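Local atomic coordinates of putative isohexenylglutaconyl-CoA hydratase (Pseudomonas aeruginosa, PDB entry 4ZU2), a protein that probably hydrates isohexenylglutaconyl-CoA in terpene breakdown, as a trimeric member of the crotonase (enoyl-CoA hydratase/isomerase) family. Residues G247-L252 with K259-Q264; Q26-M31 with E110-G115; F185-A188 with A192-Q195; V123-I128 with A214-L219; L87-A90 with L95-A98. One frame throughout, in Å; residues are numbered along the deposited sequence.

Along the chain, contact 2 closes residues 26-115 and encloses contact 5; contact 4 then closes residues 123-219 and encloses contact 3, and contact 1 closes the C-terminus. Contacts 3 and 4 meet on the main sheet, where strands 126-130 and 185-187 are neighbours, and Leu193 of contact 3 also touches Glu110 of contact 2. Contact 5, on helix 81-99, packs against Val123 of contact 4, their centres about 17 Å apart. Contact 1 lies apart, its centre about 40 Å from that of contact 2, on opposite sides of the chain's centre. Contacts 1 and 4 touch the second subunit and contact 5 the third, so these three lie at or beside the trimer interfaces.

Contact 1 of 5, residues G247-L252 with K259-Q264; sequences GSEGTL and KPVWAQ
Glu249 and Gly250, on the last helix, meet Val261 and Trp262 of the C-terminal tail by two different means, one polar and one apolar. OE2 of Glu249 accepts a weak hydrogen bond from Val261 N at 3.1 Å; the N-H points well off the line to the oxygen, at 132°. The same OE2 lies 3.4 Å from Pro260 CA. Beside it, the six-membered ring of Trp262 approaches the helix obliquely, CH2 coming to 3.4 Å from Gly250 CA. Glycine suits this place because, with no side chain in the way, the ring can come right up to the helix backbone. Trp262 CZ3 also touches Glu249 CG at 3.9 Å, the two side chains running antiparallel alongside each other.

Several features put these groups in position. The Glu249 chain leaves the helix with CG beside the carbonyl carbon (chi1 163°) and then bends at chi2, swinging the carboxylate round to the tail, where a salt bridge to Arg258 gives it a stronger partner than Val261 N. Pro260 CB lies over one face of the indole, toward its rim, and Trp262 NE1 is held by Arg206 O. Ser141 of the second subunit packs on both Pro260 and Trp262. The tail thus folds back beside helix 247-255, with its tryptophan anchored to the link between helices 190-205 and 209-221.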
loop_
_atom_site.group_PDB
_atom_site.type_symbol
_atom_site.label_atom_id
_atom_site.label_comp_id
_atom_site.label_asym_id
_atom_site.label_seq_id
_atom_site.Cartn_x
_atom_site.Cartn_y
_atom_site.Cartn_z
ATOM N N GLY A 247 29.676 -1.172 10.966
ATOM C CA GLY A 247 29.726 -1.525 9.570
ATOM C C GLY A 247 31.095 -2.104 9.238
ATOM O O GLY A 247 31.224 -3.001 8.408
ATOM N N SER A 248 32.122 -1.604 9.903
ATOM C CA SER A 248 33.444 -2.188 9.755
ATOM C C SER A 248 33.530 -3.605 10.408
ATOM O O SER A 248 33.926 -4.538 9.727
ATOM C CB SER A 248 34.502 -1.231 10.283
ATOM O OG SER A 248 34.534 -1.246 11.690
ATOM N N GLU A 249 33.132 -3.779 11.679
ATOM C CA GLU A 249 32.987 -5.147 12.270
ATOM C C GLU A 249 32.107 -6.072 11.447
ATOM O O GLU A 249 32.410 -7.249 11.262
ATOM C CB GLU A 249 32.409 -5.106 13.674
ATOM C CG GLU A 249 31.853 -6.433 14.203
ATOM C CD GLU A 249 32.906 -7.506 14.469
ATOM O OE1 GLU A 249 34.094 -7.161 14.565
ATOM O OE2 GLU A 249 32.531 -8.695 14.614
ATOM N N GLY A 250 31.015 -5.532 10.940
ATOM C CA GLY A 250 30.078 -6.334 10.189
ATOM C C GLY A 250 30.645 -6.831 8.876
ATOM O O GLY A 250 30.503 -8.011 8.541
ATOM N N THR A 251 31.229 -5.922 8.095
ATOM C CA THR A 251 31.780 -6.279 6.762
ATOM C C THR A 251 33.040 -7.136 6.882
ATOM O O THR A 251 33.428 -7.872 5.971
ATOM C CB THR A 251 32.121 -5.020 5.973
ATOM O OG1 THR A 251 32.964 -4.182 6.775
ATOM C CG2 THR A 251 30.832 -4.270 5.580
ATOM N N LEU A 252 33.678 -7.029 8.034
ATOM C CA LEU A 252 34.814 -7.865 8.366
ATOM C C LEU A 252 34.383 -9.306 8.638
ATOM O O LEU A 252 34.837 -10.222 7.967
ATOM C CB LEU A 252 35.541 -7.284 9.580
ATOM C CG LEU A 252 37.027 -7.629 9.615
ATOM C CD1 LEU A 252 37.705 -6.929 8.430
ATOM C CD2 LEU A 252 37.654 -7.223 10.958
ATOM N N LYS A 259 30.513 -14.865 12.498
ATOM C CA LYS A 259 29.405 -14.076 12.919
ATOM C C LYS A 259 30.006 -12.757 13.386
ATOM O O LYS A 259 31.062 -12.755 14.022
ATOM C CB LYS A 259 28.681 -14.820 14.055
ATOM C CG LYS A 259 29.572 -14.929 15.309
ATOM C CD LYS A 259 29.123 -15.935 16.414
ATOM C CE LYS A 259 28.805 -17.403 16.068
ATOM N NZ LYS A 259 28.949 -18.188 17.361
ATOM N N PRO A 260 29.358 -11.616 13.062
ATOM C CA PRO A 260 29.757 -10.372 13.736
ATOM C C PRO A 260 29.410 -10.488 15.219
ATOM O O PRO A 260 28.630 -11.351 15.593
ATOM C CB PRO A 260 28.913 -9.302 13.041
ATOM C CG PRO A 260 27.709 -10.032 12.551
ATOM C CD PRO A 260 28.187 -11.417 12.192
ATOM N N VAL A 261 29.982 -9.643 16.055
ATOM C CA VAL A 261 29.865 -9.860 17.482
ATOM C C VAL A 261 28.423 -9.798 17.997
ATOM O O VAL A 261 28.040 -10.636 18.820
ATOM C CB VAL A 261 30.779 -8.908 18.306
ATOM C CG1 VAL A 261 30.432 -7.454 18.058
ATOM C CG2 VAL A 261 30.734 -9.274 19.779
ATOM N N TRP A 262 27.640 -8.833 17.503
ATOM C CA TRP A 262 26.250 -8.679 17.925
ATOM C C TRP A 262 25.513 -9.957 17.677
ATOM O O TRP A 262 24.592 -10.236 18.382
ATOM C CB TRP A 262 25.512 -7.527 17.216
ATOM C CG TRP A 262 25.567 -7.599 15.689
ATOM C CD1 TRP A 262 24.801 -8.380 14.869
ATOM C CD2 TRP A 262 26.447 -6.865 14.832
ATOM N NE1 TRP A 262 25.141 -8.165 13.562
ATOM C CE2 TRP A 262 26.158 -7.245 13.511
ATOM C CE3 TRP A 262 27.459 -5.942 15.054
ATOM C CZ2 TRP A 262 26.854 -6.735 12.421
ATOM C CZ3 TRP A 262 28.136 -5.413 13.945
ATOM C CH2 TRP A 262 27.828 -5.811 12.663
ATOM N N ALA A 263 25.930 -10.740 16.689
ATOM C CA ALA A 263 25.268 -12.016 16.392
ATOM C C ALA A 263 25.734 -13.180 17.259
ATOM O O ALA A 263 25.342 -14.318 16.999
ATOM C CB ALA A 263 25.468 -12.352 14.959
ATOM N N GLN A 264 26.558 -12.883 18.274
ATOM C CA GLN A 264 27.100 -13.882 19.235
ATOM C C GLN A 264 26.270 -13.951 20.519
ATOM O O GLN A 264 26.588 -13.287 21.506
ATOM C CB GLN A 264 28.559 -13.569 19.627
ATOM C CG GLN A 264 29.528 -13.826 18.521
ATOM C CD GLN A 264 30.925 -13.271 18.707
ATOM O OE1 GLN A 264 31.370 -13.019 19.829
ATOM N NE2 GLN A 264 31.643 -13.093 17.584
#

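Contact 2 of 5, residues Q26-M31 with E110-G115; sequences QSRNAM and EGAVLG
Facing Ala112 and Leu114, residues 26-31 run as an irregular loop whose contact with them is carried by one arginine. Ser27 OG accepts a weak hydrogen bond from Ala30 N across the turn. Arg28 then leans across with a positive phi of 45°. Its guanidinium lies flat over Ala112, whose CB sits above the centre of one face, 4.0 Å from CZ. NH2 reaches Leu114 CD1 at 3.9 Å. The bend at chi3 (-54°) turns the flat group onto the strand. A small alanine fits beneath it, since the face of a guanidinium packs well on carbon while its N-H groups point outward. Asn29, also at positive phi, points off at roughly a right angle to Arg28, and its ND2 bonds to Ala60 O and His63 O. Met31 joins Gly67 and Asp69 by backbone hydrogen bonds, and its side chain enters the core. The loop therefore bridges strand 17-22 and helix 33-47, with strand 112-114 on its arginine side and helices 33-47 and 81-99 around its methionine.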
loop_
_atom_site.group_PDB
_atom_site.type_symbol
_atom_site.label_atom_id
_atom_site.label_comp_id
_atom_site.label_asym_id
_atom_site.label_seq_id
_atom_site.Cartn_x
_atom_site.Cartn_y
_atom_site.Cartn_z
ATOM N N GLN A 26 -8.082 -8.405 34.115
ATOM C CA GLN A 26 -9.430 -8.114 34.555
ATOM C C GLN A 26 -10.264 -7.332 33.570
ATOM O O GLN A 26 -11.464 -7.561 33.488
ATOM C CB GLN A 26 -9.365 -7.326 35.877
ATOM C CG GLN A 26 -8.381 -6.077 35.858
ATOM C CD GLN A 26 -6.923 -6.463 36.168
ATOM O OE1 GLN A 26 -6.503 -7.491 35.740
ATOM N NE2 GLN A 26 -6.189 -5.661 36.916
ATOM N N SER A 27 -9.650 -6.383 32.856
ATOM C CA SER A 27 -10.364 -5.613 31.830
ATOM C C SER A 27 -9.827 -5.908 30.436
ATOM O O SER A 27 -9.802 -5.014 29.575
ATOM C CB SER A 27 -10.288 -4.114 32.116
ATOM O OG SER A 27 -8.989 -3.610 31.935
ATOM N N ARG A 28 -9.408 -7.167 30.237
ATOM C CA ARG A 28 -8.761 -7.620 29.012
ATOM C C ARG A 28 -7.696 -6.602 28.560
ATOM O O ARG A 28 -7.534 -6.330 27.371
ATOM C CB ARG A 28 -9.795 -7.897 27.902
ATOM C CG ARG A 28 -10.799 -8.966 28.228
ATOM C CD ARG A 28 -11.631 -9.359 27.007
ATOM N NE ARG A 28 -12.283 -8.211 26.360
ATOM C CZ ARG A 28 -13.087 -8.302 25.293
ATOM N NH1 ARG A 28 -13.364 -9.484 24.757
ATOM N NH2 ARG A 28 -13.641 -7.212 24.769
ATOM N N ASN A 29 -7.002 -6.052 29.549
ATOM C CA ASN A 29 -5.842 -5.192 29.370
ATOM C C ASN A 29 -6.148 -3.876 28.668
ATOM O O ASN A 29 -5.417 -3.450 27.771
ATOM C CB ASN A 29 -4.762 -5.946 28.612
ATOM C CG ASN A 29 -4.223 -7.107 29.396
ATOM O OD1 ASN A 29 -3.955 -6.977 30.598
ATOM N ND2 ASN A 29 -4.037 -8.242 28.728
ATOM N N ALA A 30 -7.246 -3.254 29.072
ATOM C CA ALA A 30 -7.688 -2.001 28.473
ATOM C C ALA A 30 -6.601 -0.963 28.724
ATOM O O ALA A 30 -5.916 -0.991 29.734
ATOM C CB ALA A 30 -9.029 -1.576 29.085
ATOM N N MET A 31 -6.381 -0.084 27.775
ATOM C CA MET A 31 -5.412 0.982 27.987
ATOM C C MET A 31 -5.985 1.957 28.950
ATOM O O MET A 31 -6.940 2.633 28.645
ATOM C CB MET A 31 -5.161 1.744 26.722
ATOM C CG MET A 31 -4.574 0.897 25.698
ATOM S SD MET A 31 -3.045 1.562 25.050
ATOM C CE MET A 31 -2.178 1.839 26.563
ATOM N N GLU A 110 -3.016 -11.956 20.994
ATOM C CA GLU A 110 -3.907 -13.064 21.288
ATOM C C GLU A 110 -5.212 -12.465 21.715
ATOM O O GLU A 110 -5.219 -11.387 22.271
ATOM C CB GLU A 110 -3.360 -13.884 22.437
ATOM C CG GLU A 110 -1.991 -14.410 22.196
ATOM C CD GLU A 110 -1.445 -15.079 23.420
ATOM O OE1 GLU A 110 -1.740 -16.296 23.609
ATOM O OE2 GLU A 110 -0.760 -14.364 24.204
ATOM N N GLY A 111 -6.302 -13.186 21.462
ATOM C CA GLY A 111 -7.633 -12.827 21.934
ATOM C C GLY A 111 -8.064 -11.473 21.414
ATOM O O GLY A 111 -8.001 -11.228 20.217
ATOM N N ALA A 112 -8.446 -10.577 22.320
ATOM C CA ALA A 112 -8.963 -9.269 21.904
ATOM C C ALA A 112 -7.858 -8.289 21.486
ATOM O O ALA A 112 -6.929 -7.983 22.259
ATOM C CB ALA A 112 -9.826 -8.667 23.020
ATOM N N VAL A 113 -7.980 -7.819 20.253
ATOM C CA VAL A 113 -7.084 -6.808 19.666
ATOM C C VAL A 113 -7.975 -5.698 19.083
ATOM O O VAL A 113 -8.262 -5.665 17.889
ATOM C CB VAL A 113 -6.228 -7.423 18.559
ATOM C CG1 VAL A 113 -5.129 -6.471 18.133
ATOM C CG2 VAL A 113 -5.649 -8.758 18.992
ATOM N N LEU A 114 -8.505 -4.859 19.958
ATOM C CA LEU A 114 -9.608 -3.953 19.599
ATOM C C LEU A 114 -9.348 -2.475 19.931
ATOM O O LEU A 114 -8.806 -2.160 21.000
ATOM C CB LEU A 114 -10.848 -4.324 20.389
ATOM C CG LEU A 114 -11.410 -5.742 20.282
ATOM C CD1 LEU A 114 -12.581 -5.883 21.237
ATOM C CD2 LEU A 114 -11.850 -6.071 18.847
ATOM N N GLY A 115 -9.800 -1.592 19.041
ATOM C CA GLY A 115 -9.670 -0.159 19.225
ATOM C C GLY A 115 -8.214 0.206 19.403
ATOM O O GLY A 115 -7.367 -0.216 18.649
#

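Contact 3 of 5, residues F185-A188 with A192-Q195; sequences FCEA and ALEQ
Glu187 rests against Ala192 and Leu193 in a tight beta-alpha connection, where strand 185-187, at one margin of the main crotonase sheet, turns directly into helix 190-205. Its CB is wedged between two apolar neighbours, 3.5 Å from Leu193 CD1 and 3.7 Å from Ala192 CB. The methyl of alanine is small enough to let the strand come this near, while leucine reaches in from the buried side, where it also packs on Ile128 of the adjoining strand. CG, placed beside the backbone N by chi1 of -46°, continues along the helix and lies 3.5 Å from Ala192 O. A bend at chi2 (-59°) then turns the carboxylate aside, and Glu187 CD backs off to 4.0 Å from Ala192 O.

At the tip, the two oxygens face different surroundings. OE1 looks toward the amide of Gln195, whose plane is tilted 61° from the carboxylate; Gln195 NE2 stays 3.7 Å from Glu187 OE1, too far for a hydrogen bond. OE2 has a long, weak ion pair with Arg196 NE, which may offset its less favourable neighbour, because Cys186 O, a second acceptor, lies 3.1 Å from Glu187 OE2.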
loop_
_atom_site.group_PDB
_atom_site.type_symbol
_atom_site.label_atom_id
_atom_site.label_comp_id
_atom_site.label_asym_id
_atom_site.label_seq_id
_atom_site.Cartn_x
_atom_site.Cartn_y
_atom_site.Cartn_z
ATOM N N PHE A 185 2.532 -12.971 10.686
ATOM C CA PHE A 185 2.362 -14.407 10.876
ATOM C C PHE A 185 1.073 -14.707 11.672
ATOM O O PHE A 185 0.719 -13.978 12.621
ATOM C CB PHE A 185 3.524 -14.968 11.709
ATOM C CG PHE A 185 4.908 -14.624 11.181
ATOM C CD1 PHE A 185 5.426 -15.268 10.055
ATOM C CD2 PHE A 185 5.705 -13.699 11.840
ATOM C CE1 PHE A 185 6.704 -14.961 9.585
ATOM C CE2 PHE A 185 6.967 -13.397 11.383
ATOM C CZ PHE A 185 7.473 -14.027 10.250
ATOM N N CYS A 186 0.420 -15.815 11.321
ATOM C CA CYS A 186 -0.699 -16.361 12.086
ATOM C C CYS A 186 -0.350 -17.791 12.494
ATOM O O CYS A 186 -0.108 -18.624 11.626
ATOM C CB CYS A 186 -1.964 -16.362 11.219
ATOM S SG CYS A 186 -3.495 -16.851 12.057
ATOM N N GLU A 187 -0.274 -18.059 13.799
ATOM C CA GLU A 187 -0.046 -19.419 14.320
ATOM C C GLU A 187 -1.286 -19.971 15.034
ATOM O O GLU A 187 -2.037 -19.232 15.648
ATOM C CB GLU A 187 1.135 -19.452 15.284
ATOM C CG GLU A 187 2.339 -18.705 14.786
ATOM C CD GLU A 187 2.853 -19.252 13.462
ATOM O OE1 GLU A 187 3.233 -20.444 13.411
ATOM O OE2 GLU A 187 2.856 -18.500 12.464
ATOM N N ALA A 188 -1.485 -21.282 14.952
ATOM C CA ALA A 188 -2.704 -21.916 15.455
ATOM C C ALA A 188 -2.652 -22.291 16.938
ATOM O O ALA A 188 -3.690 -22.579 17.540
ATOM C CB ALA A 188 -3.028 -23.156 14.615
ATOM N N ALA A 192 3.452 -22.821 18.822
ATOM C CA ALA A 192 3.725 -22.325 17.485
ATOM C C ALA A 192 3.917 -20.809 17.558
ATOM O O ALA A 192 4.750 -20.242 16.878
ATOM C CB ALA A 192 2.558 -22.659 16.570
ATOM N N LEU A 193 3.110 -20.159 18.387
ATOM C CA LEU A 193 3.157 -18.719 18.502
ATOM C C LEU A 193 4.504 -18.361 19.056
ATOM O O LEU A 193 5.122 -17.396 18.618
ATOM C CB LEU A 193 2.048 -18.217 19.427
ATOM C CG LEU A 193 1.332 -16.917 19.020
ATOM C CD1 LEU A 193 0.541 -17.055 17.736
ATOM C CD2 LEU A 193 0.433 -16.427 20.149
ATOM N N GLU A 194 4.958 -19.173 20.010
ATOM C CA GLU A 194 6.200 -18.920 20.737
ATOM C C GLU A 194 7.430 -19.266 19.923
ATOM O O GLU A 194 8.512 -18.752 20.193
ATOM C CB GLU A 194 6.262 -19.755 22.014
ATOM C CG GLU A 194 5.447 -19.241 23.165
ATOM C CD GLU A 194 5.906 -17.903 23.656
ATOM O OE1 GLU A 194 7.100 -17.757 23.981
ATOM O OE2 GLU A 194 5.061 -16.990 23.714
ATOM N N GLN A 195 7.287 -20.211 19.001
ATOM C CA GLN A 195 8.429 -20.664 18.234
ATOM C C GLN A 195 8.678 -19.591 17.236
ATOM O O GLN A 195 9.800 -19.158 17.085
ATOM C CB GLN A 195 8.239 -22.044 17.565
ATOM C CG GLN A 195 7.193 -22.188 16.451
ATOM C CD GLN A 195 7.684 -21.886 14.998
ATOM O OE1 GLN A 195 8.869 -22.006 14.685
ATOM N NE2 GLN A 195 6.746 -21.521 14.111
#

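Contact 4 of 5, residues V123-I128 with A214-L219; sequences VSDVAI and ATKALL
The carboxylate of Asp125 is the flat group of this contact, and Lys216 meets it at the edge, on the syn lone pair of OD2, the side turned toward OD1. NZ of Lys216 donates to Asp125 OD2 at 2.8 Å, a hydrogen bond that is also a salt bridge. Lys216 NZ is 3.4 Å from Asp125 OD1, so the ammonium is clearly lodged nearer one oxygen. Lys216 CE lies almost in the carboxylate plane, facing the gap between the oxygens, 3.2 Å from Asp125 OD1. The two side chains approach from opposite directions, and lysine suits the task by its length: with chi1 at 179° and every later torsion extended, it bridges backbones whose nearest CA atoms, Asp125 and Lys216, are 9.1 Å apart.

Both ends are buried and well supplied with partners. Four acceptors, Ala101 O, Gln103 O, Asp125 OD2 and a water, surround NZ and share its three N-H groups; the water, 2.7 Å from Lys216 NZ, passes the link on to Val123 O at 2.9 Å. OD2 accepts from Leu105 N as well. OD1 forms a salt bridge with Arg163 of the second subunit. Flanked by two cations, the aspartate is probably kept ionised. In the crotonase fold the C-terminal helices pack at the trimer contacts, and here this buried ion pair ties helix 209-221 to the loop before strand 126-130 and, through OD1, to the second subunit.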
loop_
_atom_site.group_PDB
_atom_site.type_symbol
_atom_site.label_atom_id
_atom_site.label_comp_id
_atom_site.label_asym_id
_atom_site.label_seq_id
_atom_site.Cartn_x
_atom_site.Cartn_y
_atom_site.Cartn_z
ATOM N N VAL A 123 1.583 -0.567 14.718
ATOM C CA VAL A 123 2.875 0.119 14.742
ATOM C C VAL A 123 4.047 -0.794 15.116
ATOM O O VAL A 123 5.156 -0.326 15.424
ATOM C CB VAL A 123 2.852 1.379 15.647
ATOM C CG1 VAL A 123 1.678 2.274 15.257
ATOM C CG2 VAL A 123 2.794 1.019 17.098
ATOM N N SER A 124 3.802 -2.093 15.089
ATOM C CA SER A 124 4.876 -3.054 15.309
ATOM C C SER A 124 5.693 -3.280 14.001
ATOM O O SER A 124 5.149 -3.182 12.885
ATOM C CB SER A 124 4.291 -4.379 15.822
ATOM O OG SER A 124 3.395 -4.935 14.878
ATOM N N ASP A 125 6.979 -3.583 14.141
ATOM C CA ASP A 125 7.785 -4.089 13.009
ATOM C C ASP A 125 7.413 -5.544 12.646
ATOM O O ASP A 125 7.425 -5.919 11.494
ATOM C CB ASP A 125 9.277 -4.016 13.305
ATOM C CG ASP A 125 9.742 -2.621 13.633
ATOM O OD1 ASP A 125 9.442 -1.708 12.837
ATOM O OD2 ASP A 125 10.398 -2.445 14.676
ATOM N N VAL A 126 7.054 -6.329 13.645
ATOM C CA VAL A 126 6.600 -7.695 13.454
ATOM C C VAL A 126 5.423 -8.021 14.411
ATOM O O VAL A 126 5.515 -7.885 15.638
ATOM C CB VAL A 126 7.788 -8.703 13.637
ATOM C CG1 VAL A 126 7.389 -10.143 13.222
ATOM C CG2 VAL A 126 8.977 -8.258 12.826
ATOM N N ALA A 127 4.300 -8.389 13.821
ATOM C CA ALA A 127 3.120 -8.871 14.556
ATOM C C ALA A 127 2.881 -10.367 14.265
ATOM O O ALA A 127 2.835 -10.807 13.090
ATOM C CB ALA A 127 1.932 -8.106 14.160
ATOM N N ILE A 128 2.767 -11.132 15.342
ATOM C CA ILE A 128 2.464 -12.558 15.295
ATOM C C ILE A 128 1.127 -12.758 16.038
ATOM O O ILE A 128 1.046 -12.492 17.224
ATOM C CB ILE A 128 3.580 -13.363 16.004
ATOM C CG1 ILE A 128 4.958 -13.118 15.350
ATOM C CG2 ILE A 128 3.261 -14.852 15.999
ATOM C CD1 ILE A 128 6.132 -13.183 16.295
ATOM N N ALA A 214 18.987 3.382 12.246
ATOM C CA ALA A 214 19.088 4.252 11.074
ATOM C C ALA A 214 18.172 3.797 9.944
ATOM O O ALA A 214 17.478 4.606 9.309
ATOM C CB ALA A 214 20.480 4.241 10.587
ATOM N N THR A 215 18.170 2.483 9.704
ATOM C CA THR A 215 17.369 1.924 8.650
ATOM C C THR A 215 15.862 2.137 8.857
ATOM O O THR A 215 15.130 2.387 7.886
ATOM C CB THR A 215 17.624 0.404 8.456
ATOM O OG1 THR A 215 18.978 0.167 8.076
ATOM C CG2 THR A 215 16.728 -0.136 7.339
ATOM N N LYS A 216 15.406 1.958 10.088
ATOM C CA LYS A 216 13.988 2.089 10.444
ATOM C C LYS A 216 13.507 3.568 10.266
ATOM O O LYS A 216 12.431 3.833 9.727
ATOM C CB LYS A 216 13.786 1.596 11.875
ATOM C CG LYS A 216 12.393 1.700 12.368
ATOM C CD LYS A 216 12.229 1.022 13.707
ATOM C CE LYS A 216 10.762 0.912 14.076
ATOM N NZ LYS A 216 10.547 0.216 15.388
ATOM N N ALA A 217 14.333 4.523 10.653
ATOM C CA ALA A 217 14.006 5.936 10.405
ATOM C C ALA A 217 13.827 6.284 8.932
ATOM O O ALA A 217 12.937 7.034 8.581
ATOM C CB ALA A 217 15.067 6.823 10.995
ATOM N N LEU A 218 14.694 5.743 8.069
ATOM C CA LEU A 218 14.621 5.992 6.632
ATOM C C LEU A 218 13.326 5.466 6.057
ATOM O O LEU A 218 12.728 6.090 5.200
ATOM C CB LEU A 218 15.784 5.289 5.881
ATOM C CG LEU A 218 17.166 5.894 6.041
ATOM C CD1 LEU A 218 18.239 4.980 5.397
ATOM C CD2 LEU A 218 17.181 7.313 5.451
ATOM N N LEU A 219 12.958 4.261 6.463
ATOM C CA LEU A 219 11.726 3.620 5.972
ATOM C C LEU A 219 10.507 4.442 6.366
ATOM O O LEU A 219 9.568 4.621 5.614
ATOM C CB LEU A 219 11.609 2.198 6.565
ATOM C CG LEU A 219 12.692 1.191 6.126
ATOM C CD1 LEU A 219 12.767 -0.012 7.064
ATOM C CD2 LEU A 219 12.460 0.743 4.675
HETATM O O HOH W 1 7.986 -0.076 16.107
#

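Contact 5 of 5, residues L87-A90 with L95-A98; sequences LNRA and LEEA
Arg89 and Glu96 stand two turns apart on helix 81-99, their CA atoms 10.3 Å from each other, and so project from the same flank. This is an i, i+7 salt bridge within one helix, set at a subunit interface of the crotonase trimer. Seven residues is a long span for a salt bridge, and it is the reach of an arginine that closes it. CG leaves anti to the backbone N (chi1 -175°), and a bend at chi2 then lays the rest of the chain along the helix toward the glutamate. Glu96 comes in straight, nearly square to the arginine.

The third subunit shares the arginine. Asp232 of the third subunit takes NE in a salt bridge, the stronger polar partner of this side chain, while Gly228 O of that subunit accepts from NH2, and Leu231 of the same subunit packs on both Arg89 and Glu96. These bonds help hold the guanidinium's rotation, and NH1 and NH2 turn toward Glu96. There the grip is end-on, with both terminal nitrogens on a single oxygen: NH2 of Arg89 lies 3.0 Å and NH1 3.1 Å from Glu96 OE2, which sits exactly in the guanidinium plane but is approached from about 42° above its own carboxylate plane.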
loop_
_atom_site.group_PDB
_atom_site.type_symbol
_atom_site.label_atom_id
_atom_site.label_comp_id
_atom_site.label_asym_id
_atom_site.label_seq_id
_atom_site.Cartn_x
_atom_site.Cartn_y
_atom_site.Cartn_z
ATOM N N LEU A 87 -5.978 13.839 26.341
ATOM C CA LEU A 87 -5.760 12.419 26.620
ATOM C C LEU A 87 -5.755 11.535 25.360
ATOM O O LEU A 87 -4.913 10.637 25.283
ATOM C CB LEU A 87 -6.797 11.904 27.651
ATOM C CG LEU A 87 -6.768 12.574 29.043
ATOM C CD1 LEU A 87 -8.027 12.299 29.904
ATOM C CD2 LEU A 87 -5.565 12.113 29.815
ATOM N N ASN A 88 -6.680 11.759 24.407
ATOM C CA ASN A 88 -6.613 11.113 23.064
ATOM C C ASN A 88 -5.290 11.461 22.327
ATOM O O ASN A 88 -4.600 10.590 21.843
ATOM C CB ASN A 88 -7.842 11.464 22.195
ATOM C CG ASN A 88 -7.916 10.671 20.893
ATOM O OD1 ASN A 88 -7.837 11.232 19.796
ATOM N ND2 ASN A 88 -8.100 9.357 21.006
ATOM N N ARG A 89 -4.896 12.734 22.315
ATOM C CA ARG A 89 -3.628 13.087 21.676
ATOM C C ARG A 89 -2.417 12.406 22.320
ATOM O O ARG A 89 -1.498 11.973 21.616
ATOM C CB ARG A 89 -3.379 14.597 21.633
ATOM C CG ARG A 89 -2.121 14.933 20.849
ATOM C CD ARG A 89 -2.267 14.490 19.424
ATOM N NE ARG A 89 -1.154 14.839 18.553
ATOM C CZ ARG A 89 -0.070 14.088 18.394
ATOM N NH1 ARG A 89 0.049 12.946 19.063
ATOM N NH2 ARG A 89 0.882 14.471 17.553
ATOM N N ALA A 90 -2.409 12.293 23.654
ATOM C CA ALA A 90 -1.346 11.537 24.319
ATOM C C ALA A 90 -1.344 10.035 23.942
ATOM O O ALA A 90 -0.303 9.415 23.933
ATOM C CB ALA A 90 -1.384 11.714 25.843
ATOM N N LEU A 95 1.603 6.070 20.095
ATOM C CA LEU A 95 1.683 5.335 18.844
ATOM C C LEU A 95 2.837 5.878 18.026
ATOM O O LEU A 95 3.537 5.132 17.339
ATOM C CB LEU A 95 0.363 5.410 18.037
ATOM C CG LEU A 95 -0.938 4.837 18.626
ATOM C CD1 LEU A 95 -2.178 5.142 17.717
ATOM C CD2 LEU A 95 -0.840 3.341 18.925
ATOM N N GLU A 96 3.066 7.176 18.150
ATOM C CA GLU A 96 4.129 7.816 17.394
ATOM C C GLU A 96 5.472 7.309 17.859
ATOM O O GLU A 96 6.348 7.018 17.034
ATOM C CB GLU A 96 4.118 9.339 17.563
ATOM C CG GLU A 96 3.047 10.028 16.797
ATOM C CD GLU A 96 3.170 11.563 16.859
ATOM O OE1 GLU A 96 3.648 12.135 15.840
ATOM O OE2 GLU A 96 2.765 12.171 17.908
ATOM N N GLU A 97 5.627 7.243 19.179
ATOM C CA GLU A 97 6.891 6.884 19.809
ATOM C C GLU A 97 7.153 5.370 19.818
ATOM O O GLU A 97 8.305 4.931 19.934
ATOM C CB GLU A 97 6.971 7.469 21.210
ATOM C CG GLU A 97 6.796 9.018 21.303
ATOM C CD GLU A 97 6.164 9.511 22.652
ATOM O OE1 GLU A 97 5.978 8.718 23.581
ATOM O OE2 GLU A 97 5.867 10.705 22.790
ATOM N N ALA A 98 6.098 4.574 19.682
ATOM C CA ALA A 98 6.292 3.150 19.549
ATOM C C ALA A 98 6.716 2.868 18.087
ATOM O O ALA A 98 7.738 2.225 17.845
ATOM C CB ALA A 98 5.028 2.398 19.919
#